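Local atomic coordinates of racemase, putative (Roseobacter denitrificans, PDB entry 3TCS), a protein that binds magnesium, belongs to the mandelate racemase/muconate lactonizing enzyme family, and may act as a hydro-lyase or racemase. Residues B[28-33]-B[60-65]; B[135-140]-B[329-334]; B[168-173]-B[183-188]; B[213-218]-B[243-248]. All blocks are in the same frame, centred on the assembly; numbering follows the deposited sequence.

In the fold
Interaction 1 lies in the N-terminal domain, while interactions 2, 3 and 4 belong to the barrel. Interaction 1 is a buried, largely apolar seam between a sheet and a helix. Interaction 2 is also buried, but it is a ladder of backbone hydrogen bonds between barrel strands and reaches the D-alanine pocket. Interaction 3 joins a strand end to the next helix, mainly through polar groups with some apolar packing, and touches the same ligand. Interactions 2 and 3 meet where Ser-140 O faces Arg-169 NE, and their strands 132-139 and 165-169 are neighbours. Interaction 4 packs two outer helices, is partly exposed and is mostly aliphatic. A salt bridge from Glu-186 to Arg-214 ties it to interaction 3.

Interaction 1: residues B[28-33]-B[60-65]; sequences IETFTN and ITCTVL
Thr-30 OG1 is held by a hydrogen bond with His-66 NE2, one residue beyond the 60-65 segment, and by a weak one with Gln-384 O of the neighbouring strand. Across the contact the same oxygen lies against Cys-62 CB, at 4.0 Å. With chi1 at 50°, OG1 sits between the backbone N and the carbonyl carbon. This puts the CG2 methyl beside the backbone N, anti to the carbonyl carbon, where it meets Leu-65 CD1 tip to tip at 3.9 Å. Cys-62 SG fits between two threonines. It is 3.7 Å from Thr-30 CB and also 3.7 Å from Thr-32 CB. No hydrogen bond crosses between the segments, so the sulfur packs here by van der Waals contact. Leu-65 splits its two methyls along the strand. CD1 takes Thr-30, and CD2 lies 3.7 Å from Ile-28 CG2. Val-39 of the next strand touches Ile-28, Thr-30 and Leu-65, and Ala-103 of helix 98-119 touches Leu-65. On another side of the helix, Ile-60 and Thr-63 pack against the second subunit. The axes of strand 28-32 and helix 60-65 run nearly antiparallel, at 170°, and come within 9.3 Å. A helix laid in this way over an antiparallel sheet is typical of the N-terminal alpha+beta domain of the mandelate racemase/muconate lactonizing enzyme family.

Interaction 2: residues B[135-140]-B[329-334]; sequences RAYASS and GKYLEF. With DAL (D-alanine), chain L.
Two parallel strands of the TIM barrel pair here, at the D-alanine pocket, to which Glu-333 belongs. Ala-136, Tyr-137 and Ala-138 stand opposite Leu-332, Glu-333 and Phe-334. Four backbone bonds form the ladder. Leu-332 N reaches Arg-135 O at 2.7 Å, and Tyr-137 N reaches Leu-332 O at 2.8 Å. Phe-334 N gives to Tyr-137 O, and Ser-139 N to Phe-334 O. Tyr-137 CG lies between the backbone N and the carbonyl carbon (chi1 70°), which brings the ring over Glu-333. Glu-333 CA lies over its face, 3.6 Å from the ring centroid, in a CH-pi contact. The edge of Tyr-137 turns to the face of Tyr-331 in an offset edge-to-face pair, with planes at 73° and centroids 5.1 Å apart. Tyr-331 CD1 also covers one face of the Arg-135 guanidinium, whose NH2 pairs with Asp-201. A water links Arg-135 NH1 to Lys-330 O. On the opposite face of the sheet, Ala-136 CB packs on Phe-334 CB at 3.9 Å. Lys-167 NZ bonds to Tyr-137 OH. Glu-333 OE2 is less surely placed; as modelled, it accepts from Ser-139 OG and pairs with Lys-167 NZ, which would link these polar groups beside the ligand.

Interaction 3: residues B[168-173]-B[183-188]; sequences VRAGAE and GRTEEI. With DAL (D-alanine), chain L.
Arg-184 leaves the first turn of helix 184-196 with its CB toward strand 168-169, and its chain runs extended from CB through CG and CD to NE. At NE the group turns, with chi4 at -75°, and presents its nitrogens to the main chain opposite. NH1 bonds to Arg-169 O at 3.0 Å. This oxygen lies in the guanidinium plane, but the donor stands 43° out of the carbonyl plane. NH1 also gives to a water at 2.9 Å, and that water donates in turn to Gly-171 O. NH2 gives to a second water at 3.0 Å, which also accepts from Arg-169 N. NH2 has a further bond to Ile-145 O, and Trp-181 meets the group in a cation-pi contact. One residue on, Thr-185 OG1 takes a nearly straight bond from Gly-171 N at 2.9 Å. Its CG2 methyl touches Ala-170 CB at 4.0 Å. A turn further, Ile-188 CD1 meets Val-168 CB tip to tip at 3.9 Å. The side chain of Arg-169 goes the other way, into the pocket. It bends at chi2, gives a bond from NE to Ser-140 O, and turns the edge of its guanidinium to the D-alanine. This is the strand-to-helix step of a beta-alpha-beta unit. Arg-184 thus grips the backbone N and O of a pocket residue, the N through water, and acts as a second-shell group that probably steadies Arg-169 beside the ligand.

Interaction 4: residues B[213-218]-B[243-248]; sequences DRAIEV and KQVTDA. With MG (magnesium ion), chain K.
Helices 213-218 and 243-248 run in roughly the same direction, with axes 33° apart and 9.4 Å at closest approach, and Ile-216 and Val-245 have the nearest CA atoms. Ile-216 has the largest share of the contact. Its CG1 is anti to the carbonyl carbon (chi1 -67°), and the chain extends so that CD1 reaches Ala-248 CB at 3.7 Å. CD1 also lies 4.2 Å from Gln-244 NE2. On the more buried side, Ala-215 CB meets Val-245 CG2 at 3.8 Å. Val-245 also packs on Val-253 of strand 252-255. These are consecutive outer helices of the TIM barrel, each following a strand and lying against its outside, as usual in this fold. No hydrogen bond joins the two segments. Arg-214 NH1 forms a salt bridge with Glu-217 OE1 at 3.2 Å in its own helix, and its NH2 pairs with Glu-186 of the preceding helix. At the C-terminal end of helix 239-248, a magnesium ion is bound by Thr-246 O at 2.0 Å, by Leu-249 O and by four waters. This site is separate from the one formed by Asp-205, Glu-231 and Glu-257. Thr-246 OG1 takes no part in the metal site. Ala-273 O and Thr-242 O are both within hydrogen-bonding reach of its single proton.

Interaction 1: residues B[28-33]-B[60-65]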
loop_
_atom_site.group_PDB
_atom_site.type_symbol
_atom_site.label_atom_id
_atom_site.label_comp_id
_atom_site.label_asym_id
_atom_site.label_seq_id
_atom_site.Cartn_x
_atom_site.Cartn_y
_atom_site.Cartn_z
ATOM N N ILE B 28 2.854 2.879 23.918
ATOM C CA ILE B 28 3.659 2.879 22.703
ATOM C C ILE B 28 4.008 4.336 22.446
ATOM O O ILE B 28 3.118 5.179 22.300
ATOM C CB ILE B 28 2.889 2.331 21.488
ATOM C CG1 ILE B 28 2.472 0.884 21.747
ATOM C CG2 ILE B 28 3.778 2.395 20.244
ATOM C CD1 ILE B 28 1.551 0.316 20.696
ATOM N N GLU B 29 5.304 4.629 22.421
ATOM C CA GLU B 29 5.797 5.986 22.196
ATOM C C GLU B 29 6.701 6.031 20.975
ATOM O O GLU B 29 7.393 5.062 20.684
ATOM C CB GLU B 29 6.617 6.449 23.395
ATOM C CG GLU B 29 5.860 6.493 24.704
ATOM C CD GLU B 29 6.793 6.496 25.893
ATOM O OE1 GLU B 29 7.330 5.420 26.228
ATOM O OE2 GLU B 29 7.002 7.577 26.484
ATOM N N THR B 30 6.699 7.157 20.273
ATOM C CA THR B 30 7.566 7.322 19.112
ATOM C C THR B 30 8.372 8.609 19.276
ATOM O O THR B 30 7.898 9.585 19.857
ATOM C CB THR B 30 6.768 7.390 17.786
ATOM O OG1 THR B 30 5.716 8.350 17.905
ATOM C CG2 THR B 30 6.172 6.031 17.445
ATOM N N PHE B 31 9.599 8.580 18.771
ATOM C CA PHE B 31 10.532 9.704 18.822
ATOM C C PHE B 31 11.019 9.757 17.381
ATOM O O PHE B 31 11.741 8.867 16.936
ATOM C CB PHE B 31 11.675 9.359 19.774
ATOM C CG PHE B 31 11.210 8.929 21.137
ATOM C CD1 PHE B 31 11.169 9.836 22.193
ATOM C CD2 PHE B 31 10.785 7.621 21.359
ATOM C CE1 PHE B 31 10.715 9.447 23.450
ATOM C CE2 PHE B 31 10.328 7.221 22.607
ATOM C CZ PHE B 31 10.291 8.136 23.660
ATOM N N THR B 32 10.644 10.803 16.653
ATOM C CA THR B 32 10.981 10.843 15.238
ATOM C C THR B 32 11.332 12.196 14.635
ATOM O O THR B 32 11.099 13.249 15.234
ATOM C CB THR B 32 9.764 10.315 14.440
ATOM O OG1 THR B 32 10.119 10.065 13.077
ATOM C CG2 THR B 32 8.650 11.358 14.466
ATOM N N ASN B 33 11.936 12.142 13.450
ATOM C CA ASN B 33 12.171 13.344 12.660
ATOM C C ASN B 33 11.691 12.880 11.285
ATOM O O ASN B 33 11.106 11.802 11.188
ATOM C CB ASN B 33 13.629 13.865 12.671
ATOM C CG ASN B 33 14.652 12.878 12.144
ATOM O OD1 ASN B 33 14.347 11.968 11.374
ATOM N ND2 ASN B 33 15.903 13.090 12.544
ATOM N N ILE B 60 5.457 10.714 9.022
ATOM C CA ILE B 60 4.135 10.299 8.554
ATOM C C ILE B 60 3.850 8.890 9.076
ATOM O O ILE B 60 2.748 8.591 9.539
ATOM C CB ILE B 60 4.061 10.296 7.012
ATOM C CG1 ILE B 60 4.255 11.726 6.490
ATOM C CG2 ILE B 60 2.703 9.735 6.549
ATOM C CD1 ILE B 60 4.296 11.854 4.968
ATOM N N THR B 61 4.856 8.026 9.004
ATOM C CA THR B 61 4.713 6.660 9.483
ATOM C C THR B 61 4.340 6.646 10.967
ATOM O O THR B 61 3.489 5.862 11.395
ATOM C CB THR B 61 6.021 5.878 9.266
ATOM O OG1 THR B 61 6.321 5.842 7.863
ATOM C CG2 THR B 61 5.896 4.455 9.788
ATOM N N CYS B 62 4.966 7.518 11.754
ATOM C CA CYS B 62 4.663 7.556 13.183
ATOM C C CYS B 62 3.239 8.039 13.432
ATOM O O CYS B 62 2.582 7.599 14.373
ATOM C CB CYS B 62 5.682 8.426 13.922
ATOM S SG CYS B 62 7.306 7.612 14.086
ATOM N N THR B 63 2.757 8.940 12.582
ATOM C CA THR B 63 1.386 9.418 12.714
ATOM C C THR B 63 0.457 8.234 12.440
ATOM O O THR B 63 -0.529 8.015 13.149
ATOM C CB THR B 63 1.097 10.555 11.709
ATOM O OG1 THR B 63 1.863 11.711 12.075
ATOM C CG2 THR B 63 -0.396 10.914 11.711
ATOM N N VAL B 64 0.787 7.463 11.410
ATOM C CA VAL B 64 -0.008 6.292 11.051
ATOM C C VAL B 64 0.036 5.258 12.175
ATOM O O VAL B 64 -0.968 4.606 12.480
ATOM C CB VAL B 64 0.514 5.650 9.733
ATOM C CG1 VAL B 64 -0.127 4.282 9.511
ATOM C CG2 VAL B 64 0.195 6.566 8.561
ATOM N N LEU B 65 1.197 5.117 12.804
ATOM C CA LEU B 65 1.342 4.150 13.886
ATOM C C LEU B 65 0.354 4.415 15.022
ATOM O O LEU B 65 -0.325 3.501 15.492
ATOM C CB LEU B 65 2.777 4.172 14.426
ATOM C CG LEU B 65 3.180 3.088 15.439
ATOM C CD1 LEU B 65 4.700 2.960 15.464
ATOM C CD2 LEU B 65 2.644 3.422 16.829
#

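Interaction 2: residues B[135-140]-B[329-334]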
loop_
_atom_site.group_PDB
_atom_site.type_symbol
_atom_site.label_atom_id
_atom_site.label_comp_id
_atom_site.label_asym_id
_atom_site.label_seq_id
_atom_site.Cartn_x
_atom_site.Cartn_y
_atom_site.Cartn_z
ATOM N N ARG B 135 29.047 -12.108 7.294
ATOM C CA ARG B 135 29.797 -11.526 6.191
ATOM C C ARG B 135 28.936 -10.437 5.559
ATOM O O ARG B 135 27.743 -10.627 5.359
ATOM C CB ARG B 135 30.123 -12.591 5.148
ATOM C CG ARG B 135 30.899 -12.059 3.962
ATOM C CD ARG B 135 30.976 -13.106 2.871
ATOM N NE ARG B 135 31.688 -12.616 1.696
ATOM C CZ ARG B 135 31.641 -13.208 0.509
ATOM N NH1 ARG B 135 30.912 -14.304 0.346
ATOM N NH2 ARG B 135 32.328 -12.711 -0.510
ATOM N N ALA B 136 29.541 -9.301 5.239
ATOM C CA ALA B 136 28.799 -8.199 4.643
ATOM C C ALA B 136 29.306 -7.843 3.257
ATOM O O ALA B 136 30.465 -8.102 2.930
ATOM C CB ALA B 136 28.893 -6.981 5.543
ATOM N N TYR B 137 28.435 -7.274 2.429
ATOM C CA TYR B 137 28.874 -6.838 1.116
ATOM C C TYR B 137 28.748 -5.322 1.079
ATOM O O TYR B 137 27.745 -4.767 1.539
ATOM C CB TYR B 137 28.070 -7.517 -0.008
ATOM C CG TYR B 137 26.615 -7.124 -0.194
ATOM C CD1 TYR B 137 26.265 -5.975 -0.900
ATOM C CD2 TYR B 137 25.588 -7.971 0.236
ATOM C CE1 TYR B 137 24.919 -5.681 -1.191
ATOM C CE2 TYR B 137 24.239 -7.689 -0.050
ATOM C CZ TYR B 137 23.917 -6.548 -0.767
ATOM O OH TYR B 137 22.598 -6.299 -1.089
ATOM N N ALA B 138 29.787 -4.651 0.586
ATOM C CA ALA B 138 29.785 -3.195 0.508
ATOM C C ALA B 138 28.777 -2.780 -0.551
ATOM O O ALA B 138 28.910 -3.116 -1.728
ATOM C CB ALA B 138 31.170 -2.679 0.158
ATOM N N SER B 139 27.758 -2.047 -0.128
ATOM C CA SER B 139 26.714 -1.641 -1.046
ATOM C C SER B 139 26.725 -0.156 -1.406
ATOM O O SER B 139 26.568 0.704 -0.541
ATOM C CB SER B 139 25.356 -2.035 -0.449
ATOM O OG SER B 139 24.311 -1.930 -1.397
ATOM N N SER B 140 26.925 0.130 -2.691
ATOM C CA SER B 140 26.918 1.501 -3.191
ATOM C C SER B 140 25.487 1.846 -3.591
ATOM O O SER B 140 24.814 1.044 -4.239
ATOM C CB SER B 140 27.821 1.648 -4.417
ATOM O OG SER B 140 27.547 2.875 -5.071
ATOM N N GLY B 329 21.208 -16.125 3.033
ATOM C CA GLY B 329 21.966 -15.926 1.816
ATOM C C GLY B 329 23.440 -15.798 2.166
ATOM O O GLY B 329 23.834 -16.080 3.300
ATOM N N LYS B 330 24.246 -15.332 1.214
ATOM C CA LYS B 330 25.689 -15.233 1.400
ATOM C C LYS B 330 26.225 -14.071 2.224
ATOM O O LYS B 330 27.337 -14.146 2.740
ATOM C CB LYS B 330 26.380 -15.185 0.034
ATOM C CG LYS B 330 25.987 -16.292 -0.934
ATOM C CD LYS B 330 26.526 -15.973 -2.326
ATOM C CE LYS B 330 25.998 -16.937 -3.373
ATOM N NZ LYS B 330 26.524 -16.623 -4.735
ATOM N N TYR B 331 25.450 -13.002 2.356
ATOM C CA TYR B 331 25.955 -11.833 3.062
ATOM C C TYR B 331 24.916 -10.783 3.410
ATOM O O TYR B 331 23.806 -10.773 2.877
ATOM C CB TYR B 331 27.063 -11.182 2.214
ATOM C CG TYR B 331 26.916 -11.436 0.713
ATOM C CD1 TYR B 331 28.021 -11.797 -0.063
ATOM C CD2 TYR B 331 25.670 -11.371 0.088
ATOM C CE1 TYR B 331 27.884 -12.098 -1.418
ATOM C CE2 TYR B 331 25.521 -11.671 -1.275
ATOM C CZ TYR B 331 26.634 -12.037 -2.017
ATOM O OH TYR B 331 26.495 -12.376 -3.347
ATOM N N LEU B 332 25.318 -9.894 4.312
ATOM C CA LEU B 332 24.504 -8.783 4.794
ATOM C C LEU B 332 24.738 -7.561 3.906
ATOM O O LEU B 332 25.884 -7.193 3.659
ATOM C CB LEU B 332 24.935 -8.418 6.219
ATOM C CG LEU B 332 24.355 -7.140 6.830
ATOM C CD1 LEU B 332 23.032 -7.469 7.501
ATOM C CD2 LEU B 332 25.337 -6.553 7.848
ATOM N N GLU B 333 23.671 -6.928 3.425
ATOM C CA GLU B 333 23.856 -5.725 2.622
ATOM C C GLU B 333 24.402 -4.663 3.574
ATOM O O GLU B 333 23.858 -4.450 4.661
ATOM C CB GLU B 333 22.534 -5.249 2.018
ATOM C CG GLU B 333 22.667 -3.879 1.361
ATOM C CD GLU B 333 21.520 -3.527 0.444
ATOM O OE1 GLU B 333 20.365 -3.943 0.690
ATOM O OE2 GLU B 333 21.784 -2.810 -0.535
ATOM N N PHE B 334 25.487 -4.007 3.187
ATOM C CA PHE B 334 26.071 -3.001 4.063
ATOM C C PHE B 334 26.368 -1.714 3.306
ATOM O O PHE B 334 27.313 -1.649 2.529
ATOM C CB PHE B 334 27.357 -3.545 4.682
ATOM C CG PHE B 334 27.855 -2.738 5.848
ATOM C CD1 PHE B 334 27.294 -2.899 7.111
ATOM C CD2 PHE B 334 28.869 -1.803 5.675
ATOM C CE1 PHE B 334 27.741 -2.138 8.192
ATOM C CE2 PHE B 334 29.322 -1.033 6.749
ATOM C CZ PHE B 334 28.755 -1.204 8.009
HETATM N N DAL L . 19.263 -3.184 -2.457
HETATM C CA DAL L . 19.539 -1.777 -2.798
HETATM C CB DAL L . 20.052 -1.023 -1.580
HETATM C C DAL L . 18.290 -1.123 -3.285
HETATM O O DAL L . 17.732 -1.544 -4.246
HETATM O O HOH W 1 29.303 -15.910 2.334
#

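Interaction 3: residues B[168-173]-B[183-188]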
loop_
_atom_site.group_PDB
_atom_site.type_symbol
_atom_site.label_atom_id
_atom_site.label_comp_id
_atom_site.label_asym_id
_atom_site.label_seq_id
_atom_site.Cartn_x
_atom_site.Cartn_y
_atom_site.Cartn_z
ATOM N N VAL B 168 27.009 -2.615 -6.973
ATOM C CA VAL B 168 26.939 -1.308 -7.608
ATOM C C VAL B 168 25.603 -1.203 -8.337
ATOM O O VAL B 168 24.790 -2.127 -8.274
ATOM C CB VAL B 168 28.112 -1.091 -8.602
ATOM C CG1 VAL B 168 29.434 -1.140 -7.853
ATOM C CG2 VAL B 168 28.076 -2.140 -9.705
ATOM N N ARG B 169 25.380 -0.092 -9.031
ATOM C CA ARG B 169 24.112 0.133 -9.725
ATOM C C ARG B 169 24.188 0.081 -11.243
ATOM O O ARG B 169 25.172 0.518 -11.843
ATOM C CB ARG B 169 23.540 1.498 -9.325
ATOM C CG ARG B 169 23.453 1.725 -7.822
ATOM C CD ARG B 169 22.329 0.914 -7.194
ATOM N NE ARG B 169 22.625 0.571 -5.805
ATOM C CZ ARG B 169 21.767 -0.022 -4.980
ATOM N NH1 ARG B 169 20.547 -0.333 -5.393
ATOM N NH2 ARG B 169 22.141 -0.331 -3.749
ATOM N N ALA B 170 23.122 -0.437 -11.847
ATOM C CA ALA B 170 22.998 -0.542 -13.296
ATOM C C ALA B 170 21.787 0.290 -13.707
ATOM O O ALA B 170 20.884 0.515 -12.901
ATOM C CB ALA B 170 22.791 -2.004 -13.713
ATOM N N GLY B 171 21.779 0.746 -14.956
ATOM C CA GLY B 171 20.676 1.541 -15.466
ATOM C C GLY B 171 20.324 2.760 -14.640
ATOM O O GLY B 171 21.135 3.256 -13.856
ATOM N N ALA B 172 19.108 3.260 -14.842
ATOM C CA ALA B 172 18.607 4.414 -14.106
ATOM C C ALA B 172 17.461 3.912 -13.232
ATOM O O ALA B 172 16.684 3.057 -13.659
ATOM C CB ALA B 172 18.110 5.483 -15.070
ATOM N N GLU B 173 17.365 4.427 -12.009
ATOM C CA GLU B 173 16.317 4.012 -11.076
ATOM C C GLU B 173 14.939 4.123 -11.733
ATOM O O GLU B 173 14.515 5.217 -12.107
ATOM C CB GLU B 173 16.377 4.882 -9.823
ATOM C CG GLU B 173 15.515 4.402 -8.676
ATOM C CD GLU B 173 15.606 5.327 -7.480
ATOM O OE1 GLU B 173 16.732 5.551 -6.985
ATOM O OE2 GLU B 173 14.554 5.834 -7.038
ATOM N N GLY B 183 25.918 4.272 -21.974
ATOM C CA GLY B 183 27.071 3.423 -21.734
ATOM C C GLY B 183 27.586 3.249 -20.317
ATOM O O GLY B 183 28.579 2.551 -20.114
ATOM N N ARG B 184 26.938 3.859 -19.329
ATOM C CA ARG B 184 27.418 3.713 -17.961
ATOM C C ARG B 184 27.448 2.256 -17.494
ATOM O O ARG B 184 28.430 1.807 -16.910
ATOM C CB ARG B 184 26.569 4.532 -16.986
ATOM C CG ARG B 184 27.092 4.448 -15.552
ATOM C CD ARG B 184 26.299 5.314 -14.593
ATOM N NE ARG B 184 26.897 5.312 -13.259
ATOM C CZ ARG B 184 26.811 4.303 -12.397
ATOM N NH1 ARG B 184 26.145 3.203 -12.720
ATOM N NH2 ARG B 184 27.398 4.389 -11.214
ATOM N N THR B 185 26.375 1.516 -17.752
ATOM C CA THR B 185 26.313 0.120 -17.326
ATOM C C THR B 185 27.352 -0.736 -18.044
ATOM O O THR B 185 27.993 -1.592 -17.426
ATOM C CB THR B 185 24.909 -0.466 -17.555
ATOM O OG1 THR B 185 23.953 0.294 -16.804
ATOM C CG2 THR B 185 24.854 -1.923 -17.096
ATOM N N GLU B 186 27.518 -0.504 -19.344
ATOM C CA GLU B 186 28.496 -1.244 -20.129
ATOM C C GLU B 186 29.906 -1.035 -19.577
ATOM O O GLU B 186 30.739 -1.938 -19.619
ATOM C CB GLU B 186 28.462 -0.800 -21.598
ATOM C CG GLU B 186 27.301 -1.347 -22.420
ATOM C CD GLU B 186 25.991 -0.616 -22.190
ATOM O OE1 GLU B 186 25.967 0.374 -21.425
ATOM O OE2 GLU B 186 24.979 -1.034 -22.790
ATOM N N GLU B 187 30.172 0.157 -19.056
ATOM C CA GLU B 187 31.489 0.463 -18.510
ATOM C C GLU B 187 31.700 -0.029 -17.081
ATOM O O GLU B 187 32.755 -0.567 -16.753
ATOM C CB GLU B 187 31.750 1.974 -18.556
ATOM C CG GLU B 187 32.977 2.399 -17.758
ATOM C CD GLU B 187 33.244 3.891 -17.823
ATOM O OE1 GLU B 187 32.280 4.671 -17.983
ATOM O OE2 GLU B 187 34.419 4.286 -17.694
ATOM N N ILE B 188 30.692 0.141 -16.234
ATOM C CA ILE B 188 30.832 -0.244 -14.837
ATOM C C ILE B 188 31.059 -1.737 -14.600
ATOM O O ILE B 188 31.774 -2.114 -13.672
ATOM C CB ILE B 188 29.610 0.258 -14.008
ATOM C CG1 ILE B 188 30.001 0.400 -12.538
ATOM C CG2 ILE B 188 28.435 -0.694 -14.166
ATOM C CD1 ILE B 188 28.953 1.121 -11.693
HETATM N N DAL L . 19.263 -3.184 -2.457
HETATM C CA DAL L . 19.539 -1.777 -2.798
HETATM C CB DAL L . 20.052 -1.023 -1.580
HETATM C C DAL L . 18.290 -1.123 -3.285
HETATM O O DAL L . 17.732 -1.544 -4.246
HETATM O O HOH W 2 27.056 2.501 -8.961
HETATM O O HOH W 3 23.958 2.987 -14.545
#

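Interaction 4: residues B[213-218]-B[243-248]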
loop_
_atom_site.group_PDB
_atom_site.type_symbol
_atom_site.label_atom_id
_atom_site.label_comp_id
_atom_site.label_asym_id
_atom_site.label_seq_id
_atom_site.Cartn_x
_atom_site.Cartn_y
_atom_site.Cartn_z
ATOM N N ASP B 213 13.907 -8.170 -22.218
ATOM C CA ASP B 213 14.931 -8.310 -23.256
ATOM C C ASP B 213 16.212 -7.547 -22.945
ATOM O O ASP B 213 17.307 -8.084 -23.087
ATOM C CB ASP B 213 14.395 -7.862 -24.620
ATOM C CG ASP B 213 13.420 -8.854 -25.210
ATOM O OD1 ASP B 213 13.646 -10.070 -25.040
ATOM O OD2 ASP B 213 12.438 -8.425 -25.853
ATOM N N ARG B 214 16.077 -6.296 -22.523
ATOM C CA ARG B 214 17.246 -5.490 -22.200
ATOM C C ARG B 214 17.976 -6.050 -20.980
ATOM O O ARG B 214 19.208 -6.039 -20.924
ATOM C CB ARG B 214 16.834 -4.035 -21.955
ATOM C CG ARG B 214 17.969 -3.122 -21.495
ATOM C CD ARG B 214 19.184 -3.185 -22.424
ATOM N NE ARG B 214 20.236 -2.283 -21.961
ATOM C CZ ARG B 214 21.513 -2.349 -22.325
ATOM N NH1 ARG B 214 21.924 -3.284 -23.174
ATOM N NH2 ARG B 214 22.382 -1.476 -21.830
ATOM N N ALA B 215 17.213 -6.538 -20.005
ATOM C CA ALA B 215 17.797 -7.109 -18.796
ATOM C C ALA B 215 18.606 -8.351 -19.148
ATOM O O ALA B 215 19.660 -8.608 -18.559
ATOM C CB ALA B 215 16.698 -7.468 -17.792
ATOM N N ILE B 216 18.110 -9.130 -20.103
ATOM C CA ILE B 216 18.814 -10.340 -20.509
ATOM C C ILE B 216 20.135 -9.976 -21.190
ATOM O O ILE B 216 21.141 -10.669 -21.017
ATOM C CB ILE B 216 17.928 -11.206 -21.432
ATOM C CG1 ILE B 216 16.735 -11.743 -20.628
ATOM C CG2 ILE B 216 18.745 -12.363 -22.009
ATOM C CD1 ILE B 216 15.648 -12.410 -21.464
ATOM N N GLU B 217 20.139 -8.882 -21.952
ATOM C CA GLU B 217 21.367 -8.431 -22.608
ATOM C C GLU B 217 22.353 -8.021 -21.519
ATOM O O GLU B 217 23.536 -8.354 -21.572
ATOM C CB GLU B 217 21.115 -7.215 -23.506
ATOM C CG GLU B 217 20.129 -7.417 -24.639
ATOM C CD GLU B 217 20.126 -6.244 -25.613
ATOM O OE1 GLU B 217 20.108 -5.079 -25.155
ATOM O OE2 GLU B 217 20.140 -6.488 -26.838
ATOM N N VAL B 218 21.868 -7.275 -20.532
ATOM C CA VAL B 218 22.735 -6.851 -19.442
ATOM C C VAL B 218 23.187 -8.085 -18.661
ATOM O O VAL B 218 24.332 -8.161 -18.227
ATOM C CB VAL B 218 22.013 -5.860 -18.501
ATOM C CG1 VAL B 218 22.895 -5.534 -17.298
ATOM C CG2 VAL B 218 21.687 -4.582 -19.261
ATOM N N LYS B 243 10.506 -13.009 -13.846
ATOM C CA LYS B 243 10.622 -14.450 -14.012
ATOM C C LYS B 243 11.242 -14.822 -15.357
ATOM O O LYS B 243 12.009 -15.777 -15.448
ATOM C CB LYS B 243 9.243 -15.104 -13.870
ATOM C CG LYS B 243 9.234 -16.608 -14.112
ATOM C CD LYS B 243 7.850 -17.186 -13.849
ATOM C CE LYS B 243 7.725 -18.615 -14.355
ATOM N NZ LYS B 243 8.606 -19.567 -13.631
ATOM N N GLN B 244 10.909 -14.067 -16.398
ATOM C CA GLN B 244 11.447 -14.330 -17.732
ATOM C C GLN B 244 12.966 -14.201 -17.698
ATOM O O GLN B 244 13.689 -15.006 -18.286
ATOM C CB GLN B 244 10.876 -13.331 -18.738
ATOM C CG GLN B 244 11.102 -13.724 -20.186
ATOM C CD GLN B 244 10.691 -12.635 -21.151
ATOM O OE1 GLN B 244 9.680 -11.958 -20.948
ATOM N NE2 GLN B 244 11.466 -12.465 -22.217
ATOM N N VAL B 245 13.442 -13.177 -16.997
ATOM C CA VAL B 245 14.871 -12.928 -16.865
ATOM C C VAL B 245 15.518 -14.059 -16.069
ATOM O O VAL B 245 16.527 -14.630 -16.484
ATOM C CB VAL B 245 15.126 -11.580 -16.157
ATOM C CG1 VAL B 245 16.628 -11.313 -16.055
ATOM C CG2 VAL B 245 14.440 -10.459 -16.929
ATOM N N THR B 246 14.935 -14.376 -14.919
ATOM C CA THR B 246 15.443 -15.450 -14.079
ATOM C C THR B 246 15.565 -16.741 -14.900
ATOM O O THR B 246 16.588 -17.426 -14.855
ATOM C CB THR B 246 14.495 -15.699 -12.884
ATOM O OG1 THR B 246 14.413 -14.510 -12.091
ATOM C CG2 THR B 246 14.992 -16.847 -12.020
ATOM N N ASP B 247 14.524 -17.057 -15.662
ATOM C CA ASP B 247 14.526 -18.273 -16.468
ATOM C C ASP B 247 15.566 -18.271 -17.586
ATOM O O ASP B 247 16.143 -19.313 -17.902
ATOM C CB ASP B 247 13.133 -18.523 -17.063
ATOM C CG ASP B 247 12.099 -18.895 -16.002
ATOM O OD1 ASP B 247 12.496 -19.329 -14.901
ATOM O OD2 ASP B 247 10.888 -18.766 -16.271
ATOM N N ALA B 248 15.821 -17.103 -18.170
ATOM C CA ALA B 248 16.779 -16.991 -19.271
ATOM C C ALA B 248 18.244 -16.925 -18.852
ATOM O O ALA B 248 19.122 -17.383 -19.587
ATOM C CB ALA B 248 16.444 -15.772 -20.123
HETATM MG MG MG K . 18.157 -18.491 -14.097
HETATM O O HOH W 4 17.756 -20.095 -15.268
HETATM O O HOH W 5 19.794 -19.681 -13.098
HETATM O O HOH W 6 16.975 -19.301 -12.502
HETATM O O HOH W 7 18.735 -16.920 -12.676
#